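Local coordinates for protein paenibacillus xanthan lyase (Paenibacillus, PDB 6F2P) that cleaves xanthan by beta-elimination, probably releasing the terminal mannose from its glucuronic-acid-containing side chains, at residues Tyr466-Met471 with Ser679-Glu684; Lys483-Met488 with Gly658-Asn663; Glu492-Gly497 with Ser616-Pro621; Thr634-Ile639 with Val649-Leu654. All blocks are in the same frame, centred on the assembly; numbering follows the deposited sequence.

Contact 1. Residues Tyr466-Met471 with Ser679-Glu684; sequences YGVSGM and SVMTKE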
loop_
_atom_site.group_PDB
_atom_site.type_symbol
_atom_site.label_atom_id
_atom_site.label_comp_id
_atom_site.label_asym_id
_atom_site.label_seq_id
_atom_site.Cartn_x
_atom_site.Cartn_y
_atom_site.Cartn_z
ATOM N N TYR A 466 10.501 -12.185 1.875
ATOM C CA TYR A 466 10.101 -12.482 0.507
ATOM C C TYR A 466 8.812 -11.732 0.215
ATOM O O TYR A 466 7.962 -11.569 1.087
ATOM C CB TYR A 466 9.933 -14.002 0.310
ATOM C CG TYR A 466 11.088 -14.789 0.889
ATOM C CD1 TYR A 466 12.399 -14.475 0.552
ATOM C CD2 TYR A 466 10.874 -15.823 1.801
ATOM C CE1 TYR A 466 13.469 -15.177 1.091
ATOM C CE2 TYR A 466 11.942 -16.539 2.348
ATOM C CZ TYR A 466 13.236 -16.207 1.985
ATOM O OH TYR A 466 14.303 -16.894 2.521
ATOM N N GLY A 467 8.668 -11.249 -1.008
ATOM C CA GLY A 467 7.529 -10.418 -1.316
ATOM C C GLY A 467 7.106 -10.547 -2.756
ATOM O O GLY A 467 7.848 -11.063 -3.601
ATOM N N VAL A 468 5.897 -10.077 -3.023
ATOM C CA VAL A 468 5.345 -10.043 -4.359
ATOM C C VAL A 468 4.591 -8.723 -4.488
ATOM O O VAL A 468 3.834 -8.346 -3.584
ATOM C CB VAL A 468 4.397 -11.248 -4.604
ATOM C CG1 VAL A 468 3.439 -11.417 -3.445
ATOM C CG2 VAL A 468 3.636 -11.090 -5.914
ATOM N N SER A 469 4.819 -8.004 -5.587
ATOM C CA SER A 469 4.092 -6.767 -5.836
ATOM C C SER A 469 3.500 -6.766 -7.218
ATOM O O SER A 469 3.953 -7.493 -8.108
ATOM C CB SER A 469 5.001 -5.552 -5.706
ATOM O OG SER A 469 5.488 -5.397 -4.391
ATOM N N GLY A 470 2.495 -5.921 -7.404
ATOM C CA GLY A 470 1.878 -5.780 -8.698
ATOM C C GLY A 470 1.357 -4.386 -8.939
ATOM O O GLY A 470 1.049 -3.638 -8.003
ATOM N N MET A 471 1.249 -4.051 -10.220
ATOM C CA MET A 471 0.710 -2.777 -10.647
ATOM C C MET A 471 -0.069 -2.971 -11.930
ATOM O O MET A 471 0.464 -3.490 -12.912
ATOM C CB MET A 471 1.858 -1.805 -10.903
ATOM C CG MET A 471 1.447 -0.490 -11.519
ATOM S SD MET A 471 2.868 0.601 -11.722
ATOM C CE MET A 471 2.087 1.983 -12.563
ATOM N N SER A 679 -3.278 -9.781 -3.452
ATOM C CA SER A 679 -1.906 -10.224 -3.583
ATOM C C SER A 679 -1.687 -11.271 -2.493
ATOM O O SER A 679 -2.028 -11.052 -1.331
ATOM C CB SER A 679 -0.953 -9.054 -3.422
ATOM O OG SER A 679 0.375 -9.461 -3.684
ATOM N N VAL A 680 -1.156 -12.428 -2.870
ATOM C CA VAL A 680 -1.074 -13.555 -1.950
ATOM C C VAL A 680 0.306 -14.190 -1.998
ATOM O O VAL A 680 0.900 -14.299 -3.073
ATOM C CB VAL A 680 -2.124 -14.614 -2.313
ATOM C CG1 VAL A 680 -2.059 -15.803 -1.368
ATOM C CG2 VAL A 680 -3.507 -13.986 -2.313
ATOM N N MET A 681 0.828 -14.588 -0.840
ATOM C CA MET A 681 2.093 -15.309 -0.789
ATOM C C MET A 681 2.003 -16.486 0.182
ATOM O O MET A 681 1.462 -16.347 1.273
ATOM C CB MET A 681 3.246 -14.366 -0.434
ATOM C CG MET A 681 4.610 -15.036 -0.378
ATOM S SD MET A 681 5.999 -13.888 -0.581
ATOM C CE MET A 681 5.950 -13.670 -2.353
ATOM N N THR A 682 2.510 -17.647 -0.233
ATOM C CA THR A 682 2.479 -18.850 0.599
ATOM C C THR A 682 3.884 -19.355 0.925
ATOM O O THR A 682 4.802 -19.253 0.111
ATOM C CB THR A 682 1.679 -19.996 -0.073
ATOM O OG1 THR A 682 2.380 -20.464 -1.235
ATOM C CG2 THR A 682 0.266 -19.535 -0.473
ATOM N N LYS A 683 4.045 -19.883 2.132
ATOM C CA LYS A 683 5.266 -20.580 2.522
ATOM C C LYS A 683 4.911 -21.967 3.065
ATOM O O LYS A 683 4.153 -22.092 4.035
ATOM C CB LYS A 683 6.037 -19.775 3.570
ATOM C CG LYS A 683 7.124 -20.552 4.294
ATOM C CD LYS A 683 8.357 -20.773 3.431
ATOM C CE LYS A 683 9.248 -21.887 4.010
ATOM N NZ LYS A 683 10.691 -21.749 3.608
ATOM N N GLU A 684 5.436 -23.007 2.423
ATOM C CA GLU A 684 5.195 -24.380 2.855
ATOM C C GLU A 684 6.442 -25.042 3.447
ATOM O O GLU A 684 7.553 -24.870 2.953
ATOM C CB GLU A 684 4.661 -25.226 1.700
ATOM C CG GLU A 684 4.488 -26.695 2.062
ATOM C CD GLU A 684 3.694 -27.483 1.035
ATOM O OE1 GLU A 684 3.439 -26.959 -0.075
ATOM O OE2 GLU A 684 3.330 -28.636 1.345
HETATM O O HOH W 1 12.792 -19.466 4.062
#
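Tyr-466 meets the facing strand through its CB, 4.0 Å from Met-681 SD, while its ring has a water at the edge, lying in the ring plane. That water is weakly bonded to Tyr-466 OH and accepts a hydrogen bond from Lys-683 NZ at 3.1 Å. Val-656 and Leu-654 from neighbouring parts of the chain also touch the tyrosine side chain. The flat surface that Met-681 does use is backbone: SD lies 3.5 Å from Tyr-466 O, and CE sits 3.4 Å from Gly-467 C. With CG anti to the backbone N (chi1 -179°), Met-681 reaches across to the facing strand. The bend at chi3 (-78°) then turns the methyl back along the backbone toward Val-468, whose CG1 it meets at 3.5 Å. The two side chains pass alongside each other, pointing opposite ways. The same CG1 of Val-468 lies 3.6 Å from Ser-679 OG. The two strands run nearly antiparallel, at 159°, with their axes 7.4 Å apart; they belong to two sheets that face each other. In the buried middle they meet by van der Waals contact of a thioether and a valine methyl, the thioether also lying against peptide groups. The serine hydroxyl pairs with Asn-660 OD1 on strand 656-661 and Lys-683 NZ also with Leu-654 O, while the water joins lysine to tyrosine only weakly.

Contact 2. Residues Lys483-Met488 with Gly658-Asn663; sequences KKSWFM and GINFWN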
loop_
_atom_site.group_PDB
_atom_site.type_symbol
_atom_site.label_atom_id
_atom_site.label_comp_id
_atom_site.label_asym_id
_atom_site.label_seq_id
_atom_site.Cartn_x
_atom_site.Cartn_y
_atom_site.Cartn_z
ATOM N N LYS A 483 -0.500 -5.319 -16.965
ATOM C CA LYS A 483 -0.395 -5.925 -15.643
ATOM C C LYS A 483 1.028 -6.425 -15.400
ATOM O O LYS A 483 1.492 -7.399 -16.009
ATOM C CB LYS A 483 -1.436 -7.025 -15.452
ATOM C CG LYS A 483 -2.827 -6.468 -15.246
ATOM C CD LYS A 483 -3.916 -7.440 -15.660
ATOM C CE LYS A 483 -5.287 -6.821 -15.431
ATOM N NZ LYS A 483 -6.402 -7.759 -15.716
ATOM N N LYS A 484 1.721 -5.719 -14.514
ATOM C CA LYS A 484 3.121 -5.980 -14.228
ATOM C C LYS A 484 3.246 -6.485 -12.798
ATOM O O LYS A 484 2.697 -5.884 -11.863
ATOM C CB LYS A 484 3.935 -4.695 -14.409
ATOM C CG LYS A 484 3.721 -4.026 -15.752
ATOM C CD LYS A 484 4.194 -2.568 -15.761
ATOM C CE LYS A 484 5.698 -2.454 -15.498
ATOM N NZ LYS A 484 6.534 -2.981 -16.611
ATOM N N SER A 485 3.963 -7.593 -12.629
ATOM C CA SER A 485 4.127 -8.188 -11.312
ATOM C C SER A 485 5.595 -8.440 -11.014
ATOM O O SER A 485 6.382 -8.737 -11.907
ATOM C CB SER A 485 3.330 -9.492 -11.204
ATOM O OG SER A 485 1.934 -9.246 -11.263
ATOM N N TRP A 486 5.964 -8.310 -9.749
ATOM C CA TRP A 486 7.333 -8.576 -9.346
ATOM C C TRP A 486 7.346 -9.612 -8.218
ATOM O O TRP A 486 6.488 -9.590 -7.333
ATOM C CB TRP A 486 8.032 -7.278 -8.938
ATOM C CG TRP A 486 8.106 -6.255 -10.046
ATOM C CD1 TRP A 486 9.126 -6.086 -10.948
ATOM C CD2 TRP A 486 7.122 -5.262 -10.366
ATOM N NE1 TRP A 486 8.830 -5.050 -11.809
ATOM C CE2 TRP A 486 7.610 -4.525 -11.470
ATOM C CE3 TRP A 486 5.877 -4.922 -9.826
ATOM C CZ2 TRP A 486 6.894 -3.466 -12.042
ATOM C CZ3 TRP A 486 5.163 -3.874 -10.402
ATOM C CH2 TRP A 486 5.678 -3.157 -11.500
ATOM N N PHE A 487 8.294 -10.544 -8.282
ATOM C CA PHE A 487 8.349 -11.649 -7.329
ATOM C C PHE A 487 9.755 -11.719 -6.791
ATOM O O PHE A 487 10.688 -12.085 -7.500
ATOM C CB PHE A 487 7.946 -12.966 -7.997
ATOM C CG PHE A 487 6.584 -12.916 -8.640
ATOM C CD1 PHE A 487 6.409 -12.315 -9.880
ATOM C CD2 PHE A 487 5.475 -13.459 -7.997
ATOM C CE1 PHE A 487 5.158 -12.252 -10.468
ATOM C CE2 PHE A 487 4.216 -13.406 -8.580
ATOM C CZ PHE A 487 4.058 -12.804 -9.821
ATOM N N MET A 488 9.903 -11.344 -5.532
ATOM C CA MET A 488 11.215 -11.070 -4.979
ATOM C C MET A 488 11.576 -12.094 -3.915
ATOM O O MET A 488 10.974 -12.109 -2.846
ATOM C CB MET A 488 11.211 -9.649 -4.416
ATOM C CG MET A 488 11.000 -8.599 -5.504
ATOM S SD MET A 488 10.090 -7.116 -5.029
ATOM C CE MET A 488 8.396 -7.691 -5.067
ATOM N N GLY A 658 4.268 -16.760 -4.809
ATOM C CA GLY A 658 3.618 -15.462 -4.837
ATOM C C GLY A 658 2.571 -15.442 -5.937
ATOM O O GLY A 658 2.806 -15.957 -7.039
ATOM N N ILE A 659 1.407 -14.865 -5.647
ATOM C CA ILE A 659 0.340 -14.776 -6.637
ATOM C C ILE A 659 -0.368 -13.427 -6.618
ATOM O O ILE A 659 -0.769 -12.955 -5.559
ATOM C CB ILE A 659 -0.751 -15.815 -6.378
ATOM C CG1 ILE A 659 -0.153 -17.213 -6.180
ATOM C CG2 ILE A 659 -1.779 -15.780 -7.509
ATOM C CD1 ILE A 659 -1.177 -18.269 -5.807
ATOM N N ASN A 660 -0.533 -12.816 -7.790
ATOM C CA ASN A 660 -1.405 -11.659 -7.922
ATOM C C ASN A 660 -2.703 -12.026 -8.653
ATOM O O ASN A 660 -2.669 -12.553 -9.766
ATOM C CB ASN A 660 -0.694 -10.512 -8.639
ATOM C CG ASN A 660 0.434 -9.896 -7.808
ATOM O OD1 ASN A 660 0.402 -9.921 -6.576
ATOM N ND2 ASN A 660 1.433 -9.329 -8.491
ATOM N N PHE A 661 -3.839 -11.757 -8.011
ATOM C CA PHE A 661 -5.157 -11.978 -8.597
ATOM C C PHE A 661 -5.754 -10.660 -9.095
ATOM O O PHE A 661 -5.940 -9.719 -8.314
ATOM C CB PHE A 661 -6.101 -12.573 -7.553
ATOM C CG PHE A 661 -5.788 -13.991 -7.173
ATOM C CD1 PHE A 661 -6.257 -15.047 -7.940
ATOM C CD2 PHE A 661 -5.052 -14.275 -6.035
ATOM C CE1 PHE A 661 -5.984 -16.366 -7.587
ATOM C CE2 PHE A 661 -4.779 -15.586 -5.677
ATOM C CZ PHE A 661 -5.249 -16.630 -6.453
ATOM N N TRP A 662 -6.081 -10.604 -10.384
ATOM C CA TRP A 662 -6.485 -9.351 -11.030
ATOM C C TRP A 662 -7.990 -9.078 -11.091
ATOM O O TRP A 662 -8.404 -7.947 -11.357
ATOM C CB TRP A 662 -5.898 -9.277 -12.441
ATOM C CG TRP A 662 -4.410 -9.166 -12.441
ATOM C CD1 TRP A 662 -3.517 -10.115 -12.840
ATOM C CD2 TRP A 662 -3.634 -8.044 -12.004
ATOM N NE1 TRP A 662 -2.233 -9.653 -12.682
ATOM C CE2 TRP A 662 -2.279 -8.382 -12.173
ATOM C CE3 TRP A 662 -3.956 -6.781 -11.495
ATOM C CZ2 TRP A 662 -1.244 -7.506 -11.847
ATOM C CZ3 TRP A 662 -2.929 -5.913 -11.174
ATOM C CH2 TRP A 662 -1.590 -6.281 -11.347
ATOM N N ASN A 663 -8.806 -10.102 -10.856
ATOM C CA ASN A 663 -10.248 -9.963 -11.035
ATOM C C ASN A 663 -11.050 -10.211 -9.766
ATOM O O ASN A 663 -10.616 -10.940 -8.870
ATOM C CB ASN A 663 -10.740 -10.891 -12.147
ATOM C CG ASN A 663 -10.044 -10.639 -13.471
ATOM O OD1 ASN A 663 -9.472 -11.553 -14.060
ATOM N ND2 ASN A 663 -10.093 -9.398 -13.948
HETATM O O HOH W 2 -8.691 -6.551 -14.271
#
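Lys-483 on Trp-662 and Ser-485 on Asn-660 make this a side-chain contact between facing sheets, with strand 481-488 on the super-sandwich side and strand 656-661 with the turn after it on the other. The extended lysine chain runs over one indole face, its CG 3.6 Å from the centroid of the six-membered ring in a CH-pi contact. Asn-660 CB backs the opposite face near the rim, and Trp-456 meets the Trp-662 ring with planes about 45° apart. Lys-483 NZ, beyond the ring, is hydrogen-bonded to Ser-644 O and to a water that also donates to Trp-662 O. Asn-660 ND2 gives Ser-485 OG a nearly straight bond of 2.8 Å (163°), with the acceptor in the amide plane. Gln-647 OE1 is bonded both to Ser-485 OG and to Trp-662 NE1, tying hydroxyl and indole together. Further along, the edge of Phe-487 faces backbone, CE2 lying 3.3 Å from Gly-658 O. A leucine in place of Trp-662 has no indole N-H and would probably leave the lysine chain without its flat support and Gln-647 OE1 with one partner fewer. Strands 466-474 and 493-501 flank 481-488 in its sheet, and 646-651 and 678-684 flank 656-661 in the other.

Contact 3. Residues Glu492-Gly497 with Ser616-Pro621; sequences EIVALG and SYVLLP. With CA (calcium ion), chain B.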
loop_
_atom_site.group_PDB
_atom_site.type_symbol
_atom_site.label_atom_id
_atom_site.label_comp_id
_atom_site.label_asym_id
_atom_site.label_seq_id
_atom_site.Cartn_x
_atom_site.Cartn_y
_atom_site.Cartn_z
ATOM N N GLU A 492 16.800 -13.869 -6.374
ATOM C CA GLU A 492 16.286 -13.559 -7.699
ATOM C C GLU A 492 15.067 -12.669 -7.604
ATOM O O GLU A 492 14.370 -12.663 -6.587
ATOM C CB GLU A 492 15.921 -14.831 -8.473
ATOM C CG GLU A 492 14.799 -15.649 -7.862
ATOM C CD GLU A 492 15.310 -16.723 -6.912
ATOM O OE1 GLU A 492 15.410 -16.432 -5.704
ATOM O OE2 GLU A 492 15.615 -17.854 -7.367
ATOM N N ILE A 493 14.827 -11.912 -8.670
ATOM C CA ILE A 493 13.573 -11.194 -8.843
ATOM C C ILE A 493 12.922 -11.635 -10.143
ATOM O O ILE A 493 13.538 -11.568 -11.205
ATOM C CB ILE A 493 13.776 -9.676 -8.903
ATOM C CG1 ILE A 493 14.371 -9.169 -7.591
ATOM C CG2 ILE A 493 12.456 -8.985 -9.188
ATOM C CD1 ILE A 493 15.758 -8.621 -7.740
ATOM N N VAL A 494 11.687 -12.106 -10.069
ATOM C CA VAL A 494 10.982 -12.463 -11.288
ATOM C C VAL A 494 10.037 -11.330 -11.651
ATOM O O VAL A 494 9.283 -10.845 -10.800
ATOM C CB VAL A 494 10.193 -13.778 -11.140
ATOM C CG1 VAL A 494 9.477 -14.116 -12.443
ATOM C CG2 VAL A 494 11.122 -14.916 -10.719
ATOM N N ALA A 495 10.090 -10.904 -12.909
ATOM C CA ALA A 495 9.209 -9.857 -13.411
ATOM C C ALA A 495 8.304 -10.425 -14.500
ATOM O O ALA A 495 8.787 -11.024 -15.465
ATOM C CB ALA A 495 10.026 -8.683 -13.949
ATOM N N LEU A 496 6.997 -10.245 -14.332
ATOM C CA LEU A 496 6.028 -10.746 -15.293
ATOM C C LEU A 496 5.124 -9.637 -15.789
ATOM O O LEU A 496 4.744 -8.741 -15.033
ATOM C CB LEU A 496 5.148 -11.821 -14.665
ATOM C CG LEU A 496 5.788 -13.095 -14.121
ATOM C CD1 LEU A 496 4.687 -14.070 -13.744
ATOM C CD2 LEU A 496 6.741 -13.709 -15.137
ATOM N N GLY A 497 4.764 -9.712 -17.061
ATOM C CA GLY A 497 3.808 -8.783 -17.615
ATOM C C GLY A 497 2.859 -9.508 -18.544
ATOM O O GLY A 497 3.246 -10.456 -19.223
ATOM N N SER A 616 8.312 -11.859 -19.615
ATOM C CA SER A 616 8.792 -12.458 -18.387
ATOM C C SER A 616 10.307 -12.438 -18.422
ATOM O O SER A 616 10.910 -12.669 -19.470
ATOM C CB SER A 616 8.280 -13.890 -18.235
ATOM O OG SER A 616 8.829 -14.734 -19.227
ATOM N N TYR A 617 10.916 -12.121 -17.285
ATOM C CA TYR A 617 12.364 -12.206 -17.127
ATOM C C TYR A 617 12.694 -12.305 -15.647
ATOM O O TYR A 617 11.842 -12.019 -14.796
ATOM C CB TYR A 617 13.082 -11.010 -17.776
ATOM C CG TYR A 617 12.736 -9.648 -17.203
ATOM C CD1 TYR A 617 11.591 -8.975 -17.606
ATOM C CD2 TYR A 617 13.576 -9.019 -16.287
ATOM C CE1 TYR A 617 11.273 -7.723 -17.095
ATOM C CE2 TYR A 617 13.270 -7.762 -15.773
ATOM C CZ TYR A 617 12.115 -7.124 -16.180
ATOM O OH TYR A 617 11.790 -5.884 -15.677
ATOM N N VAL A 618 13.923 -12.712 -15.348
ATOM C CA VAL A 618 14.344 -12.940 -13.975
ATOM C C VAL A 618 15.650 -12.222 -13.737
ATOM O O VAL A 618 16.627 -12.472 -14.439
ATOM C CB VAL A 618 14.602 -14.437 -13.707
ATOM C CG1 VAL A 618 15.197 -14.627 -12.331
ATOM C CG2 VAL A 618 13.328 -15.251 -13.872
ATOM N N LEU A 619 15.678 -11.332 -12.750
ATOM C CA LEU A 619 16.918 -10.656 -12.398
ATOM C C LEU A 619 17.740 -11.562 -11.498
ATOM O O LEU A 619 17.241 -12.077 -10.491
ATOM C CB LEU A 619 16.644 -9.326 -11.699
ATOM C CG LEU A 619 15.975 -8.254 -12.555
ATOM C CD1 LEU A 619 15.795 -6.954 -11.761
ATOM C CD2 LEU A 619 16.773 -8.010 -13.829
ATOM N N LEU A 620 19.001 -11.755 -11.866
ATOM C CA LEU A 620 19.908 -12.587 -11.093
ATOM C C LEU A 620 21.140 -11.783 -10.713
ATOM O O LEU A 620 22.181 -11.906 -11.357
ATOM C CB LEU A 620 20.311 -13.818 -11.910
ATOM C CG LEU A 620 19.159 -14.754 -12.298
ATOM C CD1 LEU A 620 19.619 -15.812 -13.289
ATOM C CD2 LEU A 620 18.550 -15.425 -11.066
ATOM N N PRO A 621 21.025 -10.944 -9.669
ATOM C CA PRO A 621 22.150 -10.079 -9.294
ATOM C C PRO A 621 23.344 -10.867 -8.764
ATOM O O PRO A 621 23.163 -11.967 -8.231
ATOM C CB PRO A 621 21.567 -9.200 -8.171
ATOM C CG PRO A 621 20.092 -9.290 -8.317
ATOM C CD PRO A 621 19.828 -10.674 -8.855
HETATM CA CA CA B . 16.585 -18.603 -5.189
#
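Two adjacent antiparallel strands of the large sheet in the super-sandwich domain meet here, Ile-493 pairing with Leu-619 and Ala-495 with Tyr-617 as hydrogen-bonded pairs. Each pair is closed by two backbone bonds; Ala-495 N to Tyr-617 O, 2.8 Å, is nearly linear at 174°. On the face carrying the tyrosine, chi1 of 62° sets CG of Tyr-617 between its own N and carbonyl carbon, which folds the ring back over the neighbouring strand. Ala-495 CB thus lies under one ring face, off centre, 3.7 Å from the centroid in a CH-pi contact. Replacing Tyr-617 by a serine would probably strip the alanine methyl of this aromatic cover and open a gap beside it. Ile-493 crosses Leu-619 on the same face, CB to CB 4.0 Å, and both touch Phe-382 of strand 380-385. On the other face Val-494 CG2 lies 3.9 Å from Val-618 CG2. Leu-496 CD2 approaches Ser-616 CB there to 3.5 Å. Glu-492 CB rests 3.7 Å from Leu-620 CD2. The Glu-492 chain bends at chi2 (-92°) so that the carboxylate grips calcium with both OE1 and OE2, each at 2.5 Å, while OE2 is also hydrogen-bonded to Tyr-631 OH. Asp-490, Asp-491, Gln-636 and Glu-651 complete the site. The alternation of hydrogen-bonded and non-hydrogen-bonded pairs is that of an antiparallel sheet, here with a calcium site at its margin.

Contact 4. Residues Thr634-Ile639 with Val649-Leu654; sequences TPQISI and VKETQL. With CA (calcium ion), chain B.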
loop_
_atom_site.group_PDB
_atom_site.type_symbol
_atom_site.label_atom_id
_atom_site.label_comp_id
_atom_site.label_asym_id
_atom_site.label_seq_id
_atom_site.Cartn_x
_atom_site.Cartn_y
_atom_site.Cartn_z
ATOM N N THR A 634 18.551 -25.021 -14.874
ATOM C CA THR A 634 17.682 -25.576 -13.853
ATOM C C THR A 634 17.229 -24.438 -12.936
ATOM O O THR A 634 17.807 -24.210 -11.876
ATOM C CB THR A 634 18.384 -26.715 -13.062
ATOM O OG1 THR A 634 19.672 -26.276 -12.630
ATOM C CG2 THR A 634 18.589 -27.923 -13.946
ATOM N N PRO A 635 16.196 -23.700 -13.368
ATOM C CA PRO A 635 15.714 -22.506 -12.665
ATOM C C PRO A 635 15.153 -22.860 -11.312
ATOM O O PRO A 635 14.477 -23.873 -11.193
ATOM C CB PRO A 635 14.578 -22.002 -13.562
ATOM C CG PRO A 635 14.832 -22.613 -14.891
ATOM C CD PRO A 635 15.458 -23.939 -14.616
ATOM N N GLN A 636 15.426 -22.025 -10.315
ATOM C CA GLN A 636 14.876 -22.221 -8.985
ATOM C C GLN A 636 13.468 -21.621 -8.882
ATOM O O GLN A 636 12.875 -21.619 -7.804
ATOM C CB GLN A 636 15.784 -21.594 -7.929
ATOM C CG GLN A 636 17.265 -21.892 -8.098
ATOM C CD GLN A 636 18.119 -21.005 -7.221
ATOM O OE1 GLN A 636 17.604 -20.214 -6.440
ATOM N NE2 GLN A 636 19.430 -21.120 -7.354
ATOM N N ILE A 637 12.938 -21.111 -9.995
ATOM C CA ILE A 637 11.563 -20.597 -10.017
ATOM C C ILE A 637 10.709 -21.278 -11.085
ATOM O O ILE A 637 11.224 -21.747 -12.100
ATOM C CB ILE A 637 11.505 -19.062 -10.232
ATOM C CG1 ILE A 637 12.129 -18.684 -11.575
ATOM C CG2 ILE A 637 12.182 -18.317 -9.081
ATOM C CD1 ILE A 637 11.114 -18.348 -12.647
ATOM N N SER A 638 9.401 -21.326 -10.855
ATOM C CA SER A 638 8.478 -21.854 -11.852
ATOM C C SER A 638 7.286 -20.935 -12.018
ATOM O O SER A 638 6.568 -20.649 -11.067
ATOM C CB SER A 638 8.020 -23.256 -11.483
ATOM O OG SER A 638 9.132 -24.128 -11.499
ATOM N N ILE A 639 7.084 -20.454 -13.233
ATOM C CA ILE A 639 5.979 -19.555 -13.481
ATOM C C ILE A 639 4.732 -20.405 -13.647
ATOM O O ILE A 639 4.634 -21.202 -14.577
ATOM C CB ILE A 639 6.264 -18.652 -14.698
ATOM C CG1 ILE A 639 7.439 -17.722 -14.372
ATOM C CG2 ILE A 639 5.045 -17.837 -15.068
ATOM C CD1 ILE A 639 8.039 -17.034 -15.570
ATOM N N VAL A 649 4.240 -17.118 -9.408
ATOM C CA VAL A 649 5.581 -17.676 -9.455
ATOM C C VAL A 649 5.872 -18.417 -8.152
ATOM O O VAL A 649 5.533 -17.944 -7.061
ATOM C CB VAL A 649 6.632 -16.568 -9.665
ATOM C CG1 VAL A 649 8.062 -17.137 -9.599
ATOM C CG2 VAL A 649 6.390 -15.856 -10.975
ATOM N N LYS A 650 6.482 -19.590 -8.275
ATOM C CA LYS A 650 6.911 -20.365 -7.119
ATOM C C LYS A 650 8.429 -20.536 -7.153
ATOM O O LYS A 650 8.989 -20.926 -8.168
ATOM C CB LYS A 650 6.217 -21.734 -7.096
ATOM C CG LYS A 650 6.810 -22.731 -6.087
ATOM C CD LYS A 650 5.834 -23.857 -5.754
ATOM C CE LYS A 650 6.352 -24.738 -4.602
ATOM N NZ LYS A 650 5.323 -25.713 -4.091
ATOM N N GLU A 651 9.089 -20.216 -6.049
ATOM C CA GLU A 651 10.507 -20.510 -5.908
ATOM C C GLU A 651 10.594 -21.885 -5.267
ATOM O O GLU A 651 10.230 -22.050 -4.105
ATOM C CB GLU A 651 11.177 -19.466 -5.021
ATOM C CG GLU A 651 12.638 -19.188 -5.360
ATOM C CD GLU A 651 13.614 -20.127 -4.655
ATOM O OE1 GLU A 651 14.833 -19.952 -4.859
ATOM O OE2 GLU A 651 13.175 -21.030 -3.902
ATOM N N THR A 652 11.069 -22.869 -6.024
ATOM C CA THR A 652 10.979 -24.271 -5.604
ATOM C C THR A 652 11.993 -24.706 -4.548
ATOM O O THR A 652 11.853 -25.782 -3.966
ATOM C CB THR A 652 11.064 -25.225 -6.801
ATOM O OG1 THR A 652 12.329 -25.056 -7.459
ATOM C CG2 THR A 652 9.924 -24.947 -7.779
ATOM N N GLN A 653 13.011 -23.890 -4.311
ATOM C CA GLN A 653 13.952 -24.165 -3.236
ATOM C C GLN A 653 13.331 -23.738 -1.919
ATOM O O GLN A 653 13.360 -24.476 -0.936
ATOM C CB GLN A 653 15.248 -23.380 -3.435
ATOM C CG GLN A 653 15.938 -23.642 -4.749
ATOM C CD GLN A 653 16.975 -24.738 -4.648
ATOM O OE1 GLN A 653 18.179 -24.475 -4.736
ATOM N NE2 GLN A 653 16.517 -25.980 -4.466
ATOM N N LEU A 654 12.775 -22.531 -1.905
ATOM C CA LEU A 654 12.202 -21.951 -0.693
ATOM C C LEU A 654 10.801 -22.491 -0.414
ATOM O O LEU A 654 10.272 -22.353 0.696
ATOM C CB LEU A 654 12.124 -20.432 -0.838
ATOM C CG LEU A 654 13.426 -19.641 -0.921
ATOM C CD1 LEU A 654 13.119 -18.174 -1.167
ATOM C CD2 LEU A 654 14.194 -19.814 0.367
HETATM CA CA CA B . 16.585 -18.603 -5.189
#
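Gln-636 and Glu-651 lie side by side and point the same way, each offering its OE1 to one calcium ion; their amide and carboxylate planes are 84° apart. Gln-636 OE1 binds the ion at 2.3 Å and Glu-651 OE1 at 2.2 Å, and the ion holds these two oxygens close together. Glu-651 turns its other oxygen to its own segment: OE2 accepts from Leu-654 N, in a bond whose shortness is doubtful, and weakly from Gln-653 N. The Gln-653 chain slants across Gln-636, CG to CB 3.8 Å. Ile-637 stands at about a right angle to Glu-651, its CG2 3.8 Å from Glu-651 CG, whereas Ile-639 runs alongside Val-649 with CG1 and CG2 4.0 Å apart. Ser-638 and Lys-650 form a hydrogen-bonded pair; just beyond the strand ends Gln-636 O accepts from Thr-652 N at 2.8 Å and, weakly, from its side-chain OG1. This is the hairpin of strands 637-642 and 646-651, at one edge of its sheet. Strand 656-661 follows on the inner side, Tyr-631 of helix 625-633 touches Gln-636 and Ile-637, and Val-494 and Leu-496 of strand 493-501 pack against the isoleucines and Val-649.

How the contacts relate
All four contacts lie where two antiparallel sheets face each other. Strands 466-474, 481-488, 493-501 and 613-621 are consecutive in one; strands 637-642, 646-651, 656-661 and 678-684 are consecutive in the other. Contacts 1 and 2 span the gap between the sheets, their centres 8 Å apart. Contact 3 lies within the first sheet and contact 4 within the second. The centres of contacts 3 and 4 are 11 Å apart. Along the chain, contact 1 encloses contact 2, which in turn encloses contact 3 and then contact 4 in series. Contacts 3 and 4 share one calcium ion, so metal ligation joins the super-sandwich domain to the sheet that follows, alongside the apolar and hydrogen-bonded packing between them.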